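Side-chain contacts in aminotransferase, class I and II (Erwinia tasmaniensis, PDB 5Z0Q), which binds pyridoxal-5'-phosphate as a dimeric member of the class I and II aminotransferase family: residues W93-P98 with R265-M270; W151-D156 with L169-P174; A341-K346 with R383-G388. All blocks are in the same frame, centred on the assembly; numbering follows the deposited sequence.

Contact 1 (W93-P98 with R265-M270)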
ATOM      1  N   TRP A  93      -7.170   5.113  18.921  1.00 34.27           N
ATOM      2  CA  TRP A  93      -6.733   3.723  18.867  1.00 33.69           C
ATOM      3  C   TRP A  93      -6.543   3.233  17.439  1.00 27.71           C
ATOM      4  O   TRP A  93      -5.852   2.229  17.230  1.00 28.80           O
ATOM      5  CB  TRP A  93      -7.742   2.815  19.572  1.00 33.93           C
ATOM      6  CG  TRP A  93      -7.886   3.055  21.041  1.00 35.53           C
ATOM      7  CD1 TRP A  93      -7.168   3.925  21.808  1.00 37.94           C
ATOM      8  CD2 TRP A  93      -8.812   2.412  21.924  1.00 36.41           C
ATOM      9  NE1 TRP A  93      -7.589   3.864  23.115  1.00 40.91           N
ATOM     10  CE2 TRP A  93      -8.598   2.941  23.212  1.00 36.43           C
ATOM     11  CE3 TRP A  93      -9.801   1.439  21.751  1.00 34.81           C
ATOM     12  CZ2 TRP A  93      -9.336   2.531  24.320  1.00 33.25           C
ATOM     13  CZ3 TRP A  93     -10.533   1.032  22.852  1.00 31.14           C
ATOM     14  CH2 TRP A  93     -10.296   1.577  24.118  1.00 34.47           C
ATOM     15  N   LEU A  94      -7.134   3.910  16.460  1.00 30.69           N
ATOM     16  CA  LEU A  94      -7.156   3.409  15.095  1.00 32.98           C
ATOM     17  C   LEU A  94      -5.866   3.745  14.358  1.00 30.21           C
ATOM     18  O   LEU A  94      -5.299   4.829  14.522  1.00 29.90           O
ATOM     19  CB  LEU A  94      -8.353   3.989  14.338  1.00 27.48           C
ATOM     20  CG  LEU A  94      -9.729   3.676  14.927  1.00 24.52           C
ATOM     21  CD1 LEU A  94     -10.826   4.311  14.093  1.00 25.85           C
ATOM     22  CD2 LEU A  94      -9.937   2.175  15.033  1.00 27.70           C
ATOM     23  N   VAL A  95      -5.403   2.794  13.548  1.00 31.47           N
ATOM     24  CA  VAL A  95      -4.276   2.983  12.639  1.00 32.94           C
ATOM     25  C   VAL A  95      -4.675   2.340  11.318  1.00 29.53           C
ATOM     26  O   VAL A  95      -4.849   1.118  11.248  1.00 29.09           O
ATOM     27  CB  VAL A  95      -2.971   2.367  13.167  1.00 26.76           C
ATOM     28  CG1 VAL A  95      -1.867   2.501  12.130  1.00 24.21           C
ATOM     29  CG2 VAL A  95      -2.551   3.023  14.472  1.00 24.18           C
ATOM     30  N   PHE A  96      -4.827   3.151  10.274  1.00 31.57           N
ATOM     31  CA  PHE A  96      -5.281   2.646   8.986  1.00 25.86           C
ATOM     32  C   PHE A  96      -4.116   2.074   8.187  1.00 25.31           C
ATOM     33  O   PHE A  96      -3.014   2.629   8.178  1.00 26.29           O
ATOM     34  CB  PHE A  96      -5.974   3.755   8.196  1.00 26.05           C
ATOM     35  CG  PHE A  96      -7.213   4.283   8.860  1.00 31.32           C
ATOM     36  CD1 PHE A  96      -8.373   3.527   8.891  1.00 31.95           C
ATOM     37  CD2 PHE A  96      -7.218   5.535   9.453  1.00 33.03           C
ATOM     38  CE1 PHE A  96      -9.516   4.008   9.505  1.00 33.58           C
ATOM     39  CE2 PHE A  96      -8.357   6.023  10.067  1.00 30.71           C
ATOM     40  CZ  PHE A  96      -9.507   5.259  10.092  1.00 34.84           C
ATOM     41  N   LEU A  97      -4.371   0.957   7.513  1.00 25.35           N
ATOM     42  CA  LEU A  97      -3.348   0.202   6.808  1.00 25.61           C
ATOM     43  C   LEU A  97      -3.860  -0.196   5.433  1.00 31.58           C
ATOM     44  O   LEU A  97      -5.075  -0.316   5.230  1.00 29.48           O
ATOM     45  CB  LEU A  97      -2.949  -1.060   7.590  1.00 30.24           C
ATOM     46  CG  LEU A  97      -2.352  -0.852   8.981  1.00 24.48           C
ATOM     47  CD1 LEU A  97      -2.487  -2.119   9.810  1.00 28.34           C
ATOM     48  CD2 LEU A  97      -0.895  -0.431   8.875  1.00 20.95           C
ATOM     49  N   PRO A  98      -2.958  -0.400   4.465  1.00 34.14           N
ATOM     50  CA  PRO A  98      -3.359  -0.901   3.132  1.00 30.74           C
ATOM     51  C   PRO A  98      -3.355  -2.427   3.063  1.00 34.88           C
ATOM     52  O   PRO A  98      -2.570  -3.058   2.342  1.00 42.01           O
ATOM     53  CB  PRO A  98      -2.309  -0.267   2.219  1.00 26.04           C
ATOM     54  CG  PRO A  98      -1.080  -0.239   3.070  1.00 31.97           C
ATOM     55  CD  PRO A  98      -1.544   0.017   4.487  1.00 34.43           C
ATOM     56  N   ARG A 265       6.001   3.134  14.590  1.00 34.19           N
ATOM     57  CA  ARG A 265       7.416   3.301  14.270  1.00 35.05           C
ATOM     58  C   ARG A 265       7.896   2.212  13.317  1.00 32.57           C
ATOM     59  O   ARG A 265       8.718   2.472  12.430  1.00 29.84           O
ATOM     60  CB  ARG A 265       8.243   3.307  15.556  1.00 26.11           C
ATOM     61  CG  ARG A 265       9.733   3.509  15.345  1.00 33.99           C
ATOM     62  CD  ARG A 265      10.432   3.964  16.624  1.00 41.31           C
ATOM     63  NE  ARG A 265      10.350   2.979  17.699  1.00 46.34           N
ATOM     64  CZ  ARG A 265       9.502   3.052  18.722  1.00 41.71           C
ATOM     65  NH1 ARG A 265       8.656   4.070  18.816  1.00 39.20           N
ATOM     66  NH2 ARG A 265       9.502   2.108  19.654  1.00 36.78           N
ATOM     67  N   MET A 266       7.389   0.987  13.480  1.00 29.28           N
ATOM     68  CA  MET A 266       7.735  -0.091  12.560  1.00 25.44           C
ATOM     69  C   MET A 266       7.065   0.096  11.205  1.00 29.46           C
ATOM     70  O   MET A 266       7.590  -0.363  10.183  1.00 29.87           O
ATOM     71  CB  MET A 266       7.344  -1.436  13.173  1.00 27.84           C
ATOM     72  CG  MET A 266       7.681  -2.653  12.324  1.00 31.75           C
ATOM     73  SD  MET A 266       9.452  -2.854  12.058  1.00 38.23           S
ATOM     74  CE  MET A 266      10.037  -2.925  13.750  1.00 23.41           C
ATOM     75  N   ARG A 267       5.919   0.776  11.174  1.00 31.84           N
ATOM     76  CA  ARG A 267       5.168   0.950   9.937  1.00 28.89           C
ATOM     77  C   ARG A 267       5.687   2.115   9.102  1.00 29.96           C
ATOM     78  O   ARG A 267       5.629   2.060   7.868  1.00 26.72           O
ATOM     79  CB  ARG A 267       3.684   1.152  10.267  1.00 22.68           C
ATOM     80  CG  ARG A 267       2.754   1.284   9.065  1.00 23.98           C
ATOM     81  CD  ARG A 267       2.512   2.737   8.676  1.00 16.44           C
ATOM     82  NE  ARG A 267       1.529   2.851   7.605  1.00 16.52           N
ATOM     83  CZ  ARG A 267       0.234   3.066   7.805  1.00 17.65           C
ATOM     84  NH1 ARG A 267      -0.593   3.152   6.775  1.00 20.11           N
ATOM     85  NH2 ARG A 267      -0.232   3.198   9.040  1.00 14.98           N
ATOM     86  N   LYS A 268       6.201   3.159   9.751  1.00 37.81           N
ATOM     87  CA  LYS A 268       6.482   4.422   9.076  1.00 32.71           C
ATOM     88  C   LYS A 268       7.507   4.245   7.962  1.00 37.48           C
ATOM     89  O   LYS A 268       8.533   3.582   8.140  1.00 42.52           O
ATOM     90  CB  LYS A 268       6.976   5.449  10.094  1.00 25.52           C
ATOM     91  CG  LYS A 268       7.208   6.838   9.532  1.00 35.32           C
ATOM     92  CD  LYS A 268       7.375   7.847  10.658  1.00 42.81           C
ATOM     93  CE  LYS A 268       8.422   7.383  11.660  1.00 50.29           C
ATOM     94  NZ  LYS A 268       8.457   8.244  12.874  1.00 43.20           N
ATOM     95  N   GLY A 269       7.213   4.835   6.803  1.00 33.78           N
ATOM     96  CA  GLY A 269       8.107   4.788   5.663  1.00 26.98           C
ATOM     97  C   GLY A 269       8.038   3.490   4.885  1.00 31.05           C
ATOM     98  O   GLY A 269       8.038   3.493   3.651  1.00 27.56           O
ATOM     99  N   MET A 270       7.972   2.369   5.604  1.00 36.76           N
ATOM    100  CA  MET A 270       7.995   1.063   4.958  1.00 29.24           C
ATOM    101  C   MET A 270       6.635   0.697   4.372  1.00 28.68           C
ATOM    102  O   MET A 270       6.563   0.085   3.300  1.00 29.46           O
ATOM    103  CB  MET A 270       8.450   0.002   5.959  1.00 32.92           C
ATOM    104  CG  MET A 270       8.906  -1.295   5.325  1.00 40.17           C
ATOM    105  SD  MET A 270      10.385  -1.103   4.316  1.00 50.63           S
ATOM    106  CE  MET A 270      10.685  -2.804   3.842  1.00 37.01           C
TER

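Contact 2 (W151-D156 with L169-P174)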
ATOM      1  N   TRP A 151     -13.963 -27.197  15.021  1.00 30.41           N
ATOM      2  CA  TRP A 151     -12.516 -27.097  15.182  1.00 27.69           C
ATOM      3  C   TRP A 151     -12.224 -26.133  16.326  1.00 30.94           C
ATOM      4  O   TRP A 151     -12.404 -24.918  16.183  1.00 35.57           O
ATOM      5  CB  TRP A 151     -11.857 -26.638  13.887  1.00 26.87           C
ATOM      6  CG  TRP A 151     -11.854 -27.685  12.821  1.00 24.46           C
ATOM      7  CD1 TRP A 151     -12.608 -27.704  11.686  1.00 23.76           C
ATOM      8  CD2 TRP A 151     -11.063 -28.880  12.797  1.00 29.35           C
ATOM      9  NE1 TRP A 151     -12.331 -28.831  10.951  1.00 25.66           N
ATOM     10  CE2 TRP A 151     -11.386 -29.572  11.613  1.00 29.69           C
ATOM     11  CE3 TRP A 151     -10.112 -29.431  13.662  1.00 28.58           C
ATOM     12  CZ2 TRP A 151     -10.792 -30.785  11.269  1.00 29.58           C
ATOM     13  CZ3 TRP A 151      -9.522 -30.636  13.320  1.00 31.46           C
ATOM     14  CH2 TRP A 151      -9.864 -31.299  12.134  1.00 31.58           C
ATOM     15  N   VAL A 152     -11.778 -26.671  17.456  1.00 36.30           N
ATOM     16  CA  VAL A 152     -11.520 -25.877  18.648  1.00 38.41           C
ATOM     17  C   VAL A 152     -10.017 -25.796  18.884  1.00 34.41           C
ATOM     18  O   VAL A 152      -9.233 -26.625  18.408  1.00 30.94           O
ATOM     19  CB  VAL A 152     -12.241 -26.451  19.886  1.00 35.19           C
ATOM     20  CG1 VAL A 152     -13.745 -26.478  19.657  1.00 32.85           C
ATOM     21  CG2 VAL A 152     -11.722 -27.843  20.207  1.00 36.53           C
ATOM     22  N   LEU A 153      -9.616 -24.773  19.632  1.00 35.43           N
ATOM     23  CA  LEU A 153      -8.222 -24.535  19.978  1.00 25.31           C
ATOM     24  C   LEU A 153      -8.030 -24.734  21.475  1.00 36.32           C
ATOM     25  O   LEU A 153      -8.772 -24.163  22.282  1.00 42.62           O
ATOM     26  CB  LEU A 153      -7.790 -23.125  19.570  1.00 28.29           C
ATOM     27  CG  LEU A 153      -6.363 -22.721  19.945  1.00 28.19           C
ATOM     28  CD1 LEU A 153      -5.350 -23.668  19.321  1.00 25.23           C
ATOM     29  CD2 LEU A 153      -6.090 -21.286  19.526  1.00 27.50           C
ATOM     30  N   ASP A 154      -7.036 -25.539  21.841  1.00 38.21           N
ATOM     31  CA  ASP A 154      -6.734 -25.860  23.234  1.00 36.04           C
ATOM     32  C   ASP A 154      -5.281 -25.471  23.500  1.00 41.56           C
ATOM     33  O   ASP A 154      -4.396 -26.326  23.563  1.00 42.88           O
ATOM     34  CB  ASP A 154      -6.991 -27.351  23.516  1.00 37.04           C
ATOM     35  CG  ASP A 154      -7.016 -27.671  24.998  1.00 42.36           C
ATOM     36  OD1 ASP A 154      -6.928 -26.730  25.814  1.00 46.37           O
ATOM     37  OD2 ASP A 154      -7.128 -28.866  25.344  1.00 47.08           O
ATOM     38  N   LEU A 155      -5.042 -24.166  23.653  1.00 40.48           N
ATOM     39  CA  LEU A 155      -3.689 -23.685  23.920  1.00 33.81           C
ATOM     40  C   LEU A 155      -3.172 -24.170  25.268  1.00 33.73           C
ATOM     41  O   LEU A 155      -1.958 -24.312  25.450  1.00 34.33           O
ATOM     42  CB  LEU A 155      -3.652 -22.158  23.860  1.00 31.15           C
ATOM     43  CG  LEU A 155      -3.799 -21.505  22.483  1.00 35.29           C
ATOM     44  CD1 LEU A 155      -4.071 -20.015  22.623  1.00 22.56           C
ATOM     45  CD2 LEU A 155      -2.553 -21.747  21.640  1.00 20.15           C
ATOM     46  N   ASP A 156      -4.072 -24.430  26.219  1.00 42.07           N
ATOM     47  CA  ASP A 156      -3.644 -24.859  27.546  1.00 41.32           C
ATOM     48  C   ASP A 156      -3.037 -26.255  27.519  1.00 36.57           C
ATOM     49  O   ASP A 156      -2.212 -26.587  28.378  1.00 37.25           O
ATOM     50  CB  ASP A 156      -4.825 -24.810  28.515  1.00 49.28           C
ATOM     51  CG  ASP A 156      -5.626 -23.527  28.391  1.00 58.58           C
ATOM     52  OD1 ASP A 156      -6.353 -23.378  27.385  1.00 51.40           O
ATOM     53  OD2 ASP A 156      -5.525 -22.667  29.292  1.00 55.14           O
ATOM     54  N   LEU A 169       1.057 -13.796  20.661  1.00 24.41           N
ATOM     55  CA  LEU A 169       0.038 -14.792  20.353  1.00 20.36           C
ATOM     56  C   LEU A 169      -0.776 -14.315  19.157  1.00 24.28           C
ATOM     57  O   LEU A 169      -1.384 -13.241  19.203  1.00 29.40           O
ATOM     58  CB  LEU A 169      -0.870 -15.036  21.557  1.00 27.49           C
ATOM     59  CG  LEU A 169      -2.078 -15.943  21.312  1.00 25.78           C
ATOM     60  CD1 LEU A 169      -1.632 -17.348  20.939  1.00 23.78           C
ATOM     61  CD2 LEU A 169      -2.992 -15.971  22.526  1.00 22.47           C
ATOM     62  N   LEU A 170      -0.793 -15.115  18.094  1.00 27.89           N
ATOM     63  CA  LEU A 170      -1.502 -14.780  16.863  1.00 26.52           C
ATOM     64  C   LEU A 170      -2.812 -15.559  16.824  1.00 26.81           C
ATOM     65  O   LEU A 170      -2.808 -16.784  16.662  1.00 31.97           O
ATOM     66  CB  LEU A 170      -0.639 -15.089  15.643  1.00 27.12           C
ATOM     67  CG  LEU A 170       0.725 -14.401  15.580  1.00 26.33           C
ATOM     68  CD1 LEU A 170       1.457 -14.788  14.308  1.00 29.79           C
ATOM     69  CD2 LEU A 170       0.575 -12.894  15.670  1.00 29.49           C
ATOM     70  N   LEU A 171      -3.928 -14.850  16.969  1.00 28.96           N
ATOM     71  CA  LEU A 171      -5.253 -15.446  16.948  1.00 24.19           C
ATOM     72  C   LEU A 171      -5.979 -15.086  15.658  1.00 27.72           C
ATOM     73  O   LEU A 171      -5.589 -14.168  14.931  1.00 29.93           O
ATOM     74  CB  LEU A 171      -6.082 -14.993  18.154  1.00 24.97           C
ATOM     75  CG  LEU A 171      -5.565 -15.393  19.535  1.00 27.04           C
ATOM     76  CD1 LEU A 171      -6.523 -14.916  20.615  1.00 25.50           C
ATOM     77  CD2 LEU A 171      -5.359 -16.897  19.616  1.00 25.36           C
ATOM     78  N   CYS A 172      -7.053 -15.825  15.385  1.00 24.27           N
ATOM     79  CA  CYS A 172      -7.843 -15.623  14.174  1.00 26.87           C
ATOM     80  C   CYS A 172      -9.287 -15.974  14.500  1.00 23.77           C
ATOM     81  O   CYS A 172      -9.622 -17.153  14.634  1.00 27.33           O
ATOM     82  CB  CYS A 172      -7.310 -16.477  13.025  1.00 28.30           C
ATOM     83  SG  CYS A 172      -8.115 -16.204  11.432  1.00 30.30           S
ATOM     84  N   ASN A 173     -10.137 -14.953  14.633  1.00 22.48           N
ATOM     85  CA  ASN A 173     -11.533 -15.151  15.007  1.00 22.12           C
ATOM     86  C   ASN A 173     -12.435 -14.230  14.191  1.00 21.97           C
ATOM     87  O   ASN A 173     -12.390 -13.007  14.372  1.00 24.15           O
ATOM     88  CB  ASN A 173     -11.726 -14.901  16.503  1.00 23.27           C
ATOM     89  CG  ASN A 173     -13.162 -15.096  16.948  1.00 20.75           C
ATOM     90  OD1 ASN A 173     -13.931 -15.816  16.310  1.00 26.90           O
ATOM     91  ND2 ASN A 173     -13.530 -14.455  18.050  1.00 21.28           N
ATOM     92  N   PRO A 174     -13.273 -14.768  13.286  1.00 22.45           N
ATOM     93  CA  PRO A 174     -13.442 -16.188  12.946  1.00 20.86           C
ATOM     94  C   PRO A 174     -12.197 -16.790  12.298  1.00 23.12           C
ATOM     95  O   PRO A 174     -11.411 -16.067  11.690  1.00 26.07           O
ATOM     96  CB  PRO A 174     -14.612 -16.180  11.959  1.00 18.54           C
ATOM     97  CG  PRO A 174     -15.306 -14.882  12.185  1.00 24.32           C
ATOM     98  CD  PRO A 174     -14.225 -13.921  12.549  1.00 22.62           C
TER

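Contact 3 (A341-K346 with R383-G388)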
ATOM      1  N   ALA A 341      -5.085 -31.784  -3.404  1.00 36.39           N
ATOM      2  CA  ALA A 341      -5.344 -30.587  -4.196  1.00 33.47           C
ATOM      3  C   ALA A 341      -5.059 -30.831  -5.673  1.00 38.64           C
ATOM      4  O   ALA A 341      -5.868 -30.478  -6.540  1.00 34.70           O
ATOM      5  CB  ALA A 341      -4.509 -29.420  -3.671  1.00 31.71           C
ATOM      6  N   LEU A 342      -3.906 -31.432  -5.980  1.00 36.95           N
ATOM      7  CA  LEU A 342      -3.594 -31.762  -7.366  1.00 39.29           C
ATOM      8  C   LEU A 342      -4.568 -32.788  -7.928  1.00 38.38           C
ATOM      9  O   LEU A 342      -4.834 -32.798  -9.135  1.00 37.31           O
ATOM     10  CB  LEU A 342      -2.156 -32.272  -7.472  1.00 40.37           C
ATOM     11  CG  LEU A 342      -1.668 -32.727  -8.850  1.00 43.41           C
ATOM     12  CD1 LEU A 342      -1.777 -31.599  -9.864  1.00 47.39           C
ATOM     13  CD2 LEU A 342      -0.240 -33.246  -8.772  1.00 45.64           C
ATOM     14  N   PHE A 343      -5.116 -33.651  -7.069  1.00 34.75           N
ATOM     15  CA  PHE A 343      -6.102 -34.627  -7.521  1.00 31.39           C
ATOM     16  C   PHE A 343      -7.334 -33.938  -8.094  1.00 33.62           C
ATOM     17  O   PHE A 343      -7.751 -34.222  -9.222  1.00 37.15           O
ATOM     18  CB  PHE A 343      -6.490 -35.552  -6.365  1.00 34.31           C
ATOM     19  CG  PHE A 343      -7.744 -36.341  -6.615  1.00 34.14           C
ATOM     20  CD1 PHE A 343      -7.726 -37.459  -7.433  1.00 32.84           C
ATOM     21  CD2 PHE A 343      -8.942 -35.968  -6.024  1.00 29.53           C
ATOM     22  CE1 PHE A 343      -8.880 -38.187  -7.664  1.00 37.33           C
ATOM     23  CE2 PHE A 343     -10.098 -36.692  -6.250  1.00 30.96           C
ATOM     24  CZ  PHE A 343     -10.068 -37.802  -7.070  1.00 33.90           C
ATOM     25  N   PHE A 344      -7.928 -33.021  -7.328  1.00 35.09           N
ATOM     26  CA  PHE A 344      -9.130 -32.336  -7.788  1.00 29.16           C
ATOM     27  C   PHE A 344      -8.863 -31.422  -8.977  1.00 32.76           C
ATOM     28  O   PHE A 344      -9.792 -31.136  -9.738  1.00 38.35           O
ATOM     29  CB  PHE A 344      -9.754 -31.539  -6.643  1.00 24.15           C
ATOM     30  CG  PHE A 344     -10.505 -32.384  -5.655  1.00 25.18           C
ATOM     31  CD1 PHE A 344     -11.752 -32.898  -5.973  1.00 24.37           C
ATOM     32  CD2 PHE A 344      -9.970 -32.661  -4.408  1.00 25.80           C
ATOM     33  CE1 PHE A 344     -12.449 -33.676  -5.068  1.00 22.54           C
ATOM     34  CE2 PHE A 344     -10.663 -33.438  -3.497  1.00 24.55           C
ATOM     35  CZ  PHE A 344     -11.905 -33.946  -3.829  1.00 21.31           C
ATOM     36  N   GLU A 345      -7.623 -30.959  -9.155  1.00 30.02           N
ATOM     37  CA  GLU A 345      -7.313 -30.124 -10.311  1.00 30.51           C
ATOM     38  C   GLU A 345      -7.440 -30.911 -11.609  1.00 38.46           C
ATOM     39  O   GLU A 345      -7.942 -30.390 -12.610  1.00 40.41           O
ATOM     40  CB  GLU A 345      -5.912 -29.530 -10.177  1.00 30.95           C
ATOM     41  CG  GLU A 345      -5.817 -28.393  -9.179  1.00 36.85           C
ATOM     42  CD  GLU A 345      -4.439 -27.768  -9.144  1.00 46.06           C
ATOM     43  OE1 GLU A 345      -3.457 -28.475  -9.456  1.00 45.05           O
ATOM     44  OE2 GLU A 345      -4.339 -26.567  -8.811  1.00 47.13           O
ATOM     45  N   LYS A 346      -6.996 -32.169 -11.609  1.00 38.38           N
ATOM     46  CA  LYS A 346      -7.145 -33.018 -12.785  1.00 33.82           C
ATOM     47  C   LYS A 346      -8.586 -33.446 -13.023  1.00 34.90           C
ATOM     48  O   LYS A 346      -8.856 -34.104 -14.034  1.00 37.96           O
ATOM     49  CB  LYS A 346      -6.243 -34.246 -12.661  1.00 38.01           C
ATOM     50  CG  LYS A 346      -4.762 -33.921 -12.770  1.00 47.75           C
ATOM     51  CD  LYS A 346      -4.449 -33.237 -14.095  1.00 52.65           C
ATOM     52  CE  LYS A 346      -2.992 -32.802 -14.174  1.00 47.81           C
ATOM     53  NZ  LYS A 346      -2.663 -31.767 -13.154  1.00 46.35           N
ATOM     54  N   ARG A 383     -18.595 -36.573  -9.864  1.00 36.00           N
ATOM     55  CA  ARG A 383     -18.038 -37.277 -11.013  1.00 38.92           C
ATOM     56  C   ARG A 383     -16.610 -37.742 -10.755  1.00 37.34           C
ATOM     57  O   ARG A 383     -16.186 -38.767 -11.300  1.00 40.80           O
ATOM     58  CB  ARG A 383     -18.092 -36.379 -12.249  1.00 38.95           C
ATOM     59  CG  ARG A 383     -17.757 -37.085 -13.554  1.00 51.38           C
ATOM     60  CD  ARG A 383     -17.871 -36.146 -14.748  1.00 46.22           C
ATOM     61  NE  ARG A 383     -19.148 -35.437 -14.773  1.00 53.41           N
ATOM     62  CZ  ARG A 383     -19.290 -34.139 -14.522  1.00 46.78           C
ATOM     63  NH1 ARG A 383     -18.228 -33.399 -14.233  1.00 39.43           N
ATOM     64  NH2 ARG A 383     -20.491 -33.580 -14.565  1.00 35.43           N
ATOM     65  N   ALA A 384     -15.862 -37.016  -9.922  1.00 37.66           N
ATOM     66  CA  ALA A 384     -14.466 -37.362  -9.673  1.00 40.68           C
ATOM     67  C   ALA A 384     -14.332 -38.592  -8.783  1.00 41.42           C
ATOM     68  O   ALA A 384     -13.449 -39.429  -9.008  1.00 44.61           O
ATOM     69  CB  ALA A 384     -13.735 -36.175  -9.044  1.00 33.90           C
ATOM     70  N   LEU A 385     -15.193 -38.725  -7.777  1.00 47.88           N
ATOM     71  CA  LEU A 385     -15.074 -39.801  -6.805  1.00 50.77           C
ATOM     72  C   LEU A 385     -15.876 -41.042  -7.172  1.00 59.29           C
ATOM     73  O   LEU A 385     -15.690 -42.087  -6.538  1.00 63.36           O
ATOM     74  CB  LEU A 385     -15.516 -39.312  -5.422  1.00 42.62           C
ATOM     75  CG  LEU A 385     -14.850 -38.038  -4.901  1.00 32.60           C
ATOM     76  CD1 LEU A 385     -15.301 -37.737  -3.479  1.00 38.65           C
ATOM     77  CD2 LEU A 385     -13.335 -38.152  -4.977  1.00 30.60           C
ATOM     78  N   THR A 386     -16.752 -40.963  -8.172  1.00 60.90           N
ATOM     79  CA  THR A 386     -17.649 -42.073  -8.481  1.00 61.49           C
ATOM     80  C   THR A 386     -17.902 -42.096  -9.983  1.00 64.71           C
ATOM     81  O   THR A 386     -18.523 -41.170 -10.510  1.00 65.62           O
ATOM     82  CB  THR A 386     -18.962 -41.939  -7.712  1.00 55.15           C
ATOM     83  OG1 THR A 386     -18.697 -41.942  -6.303  1.00 58.35           O
ATOM     84  CG2 THR A 386     -19.906 -43.082  -8.051  1.00 64.78           C
ATOM     85  N   SER A 387     -17.432 -43.137 -10.676  1.00 70.89           N
ATOM     86  CA  SER A 387     -16.626 -44.226 -10.115  1.00 78.11           C
ATOM     87  C   SER A 387     -15.795 -44.857 -11.228  1.00 78.05           C
ATOM     88  O   SER A 387     -16.306 -45.100 -12.322  1.00 73.69           O
ATOM     89  CB  SER A 387     -17.502 -45.302  -9.462  1.00 81.36           C
ATOM     90  OG  SER A 387     -18.320 -45.947 -10.424  1.00 86.27           O
ATOM     91  N   GLY A 388     -14.518 -45.121 -10.964  1.00 79.91           N
ATOM     92  CA  GLY A 388     -13.872 -44.762  -9.717  1.00 74.62           C
ATOM     93  C   GLY A 388     -12.482 -44.230 -10.002  1.00 75.66           C
ATOM     94  O   GLY A 388     -11.929 -44.474 -11.076  1.00 76.96           O
TER

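Contact 1 (W93-P98 with R265-M270)
R267 at the end of helix 257-267 crosses to the edge strand 94-97 and takes hold of its backbone at the carbonyl oxygen of F96. Two hydrogen bonds do the work. R267 NH1 lies 2.8 Å from F96 O and R267 NH2 lies 3.0 Å from F96 O, so the guanidinium meets the strand end-on and both terminal nitrogens share one acceptor. Sharing costs straightness: the N-H...O angle at NH1 is 137°, the one at NH2 is similar, and the oxygen is tilted somewhat out of the guanidinium plane. NH1 comes in within the carbonyl plane, while NH2 is tilted from it. With CG anti to the backbone N (chi1 -177°) and a bend at chi2, the arginine chain leaves the helix end and heads for the strand.

The remaining touches are van der Waals contacts of hydrocarbon groups with the arginine. L97 lays CD2 over one face of the guanidinium, towards its rim, 3.7 Å from R267 NH2, and the same methyl also reaches CG of the arginine. V95 comes up at the edge instead, its CG1 3.6 Å from R267 NH2. P98 adds a looser touch, with CD 4.0 Å from R267 NH1.

More bonds fix the rotation of the guanidinium from the arginine's own side of the contact: NE donates to V271 O and NH1 to P272 O, and D273 makes a long, weak ion pair with NH1. The charged group is thus held largely by backbone carbonyls. P272 of the second subunit packs on P98, so the subunit interface is close by. The arrangement joins a helix to the outermost strand of the large mixed sheet in the PLP-binding domain of a class I and II aminotransferase, just ahead of the cofactor-pocket residues G99, V100 and V101.

Contact 2 (W151-D156 with L169-P174)
L155 points its CD1 methyl at the isobutyl end of L169, and the two side chains meet tip to tip. L155 CD1 is 4.0 Å from L169 CD1 and 4.2 Å from L169 CD2, so a single methyl of L155 faces both branches of its partner. CG of L169, anti to the backbone N (chi1 173°), carries both methyls out toward L155. Each CB bond is already directed at the opposite segment, and the branches close the rest of the gap.

Further along, L153 and L171 make a looser pair, CD2 of L153 being 4.5 Å from CD2 of L171. The joining is entirely apolar, with no hydrogen bond between the two segments, and the backbones stay well apart, L153 CA lying 10.0 Å from L171 CA.

Strand 166-172 lies inside the large mixed sheet, hydrogen-bonded to strands 117-122 and 200-204, and C172 at its end touches the PLP. The leucines of 151-156 pack over this sheet: L153 rests on A121 and L144, and L155 on V119 and A142. Helix 184-197 adds its own cover, F193 touching L155 and Q190 touching L171.

Contact 3 (A341-K346 with R383-G388)
Two helices meet through their C-terminal turns here, in the part of the aminotransferase fold built around the smaller mixed sheet: helix 340-345, which leads into strand 349-353, and helix 371-385 close to the end of the chain. F343 makes the crossing, with CG anti to the backbone N (chi1 165°) and the ring directed at the other helix. Its far edge does the touching. L385 approaches at an oblique angle and sets its CD2 methyl at the ring's edge, close to its plane, 3.8 Å from F343 CE2 and 3.9 Å from F343 CZ. A384 meets the same rim, its CB 4.5 Å from F343 CZ and its carbonyl oxygen near the ring plane.

No hydrogen bond links the two segments, and the contact is mainly between hydrocarbon groups. Around the pair, H347 meets the F343 ring with the planes at about 50° and also touches A384, while L314 and L317 touch L385 and Y389 reaches F343. F344 turns inward to strand 349-353, packing on L349 and F351. Within the helix the two phenylalanines meet edge to face: F343 CD2 sits 3.8 Å above the plane of the F344 ring, over the ring centre.

Contacts 1 and 2 both reach the large mixed sheet, contact 1 at its edge strand 94-97 and contact 2 at the inner strand 166-172; their centres are 25 Å apart. Along the chain, contact 2 is nested inside the loop that contact 1 closes, and both lie in the PLP-binding part of the chain, their nearest atoms about 13 Å apart. Contact 3 follows both in sequence and belongs with the smaller mixed sheet, its centre 45 Å from that of contact 1, on the opposite side of the chain's centre, and 32 Å from that of contact 2. None touches another: the first two join elements around the cofactor-bearing sheet, the third joins the last two helices, 340-345 and 371-385.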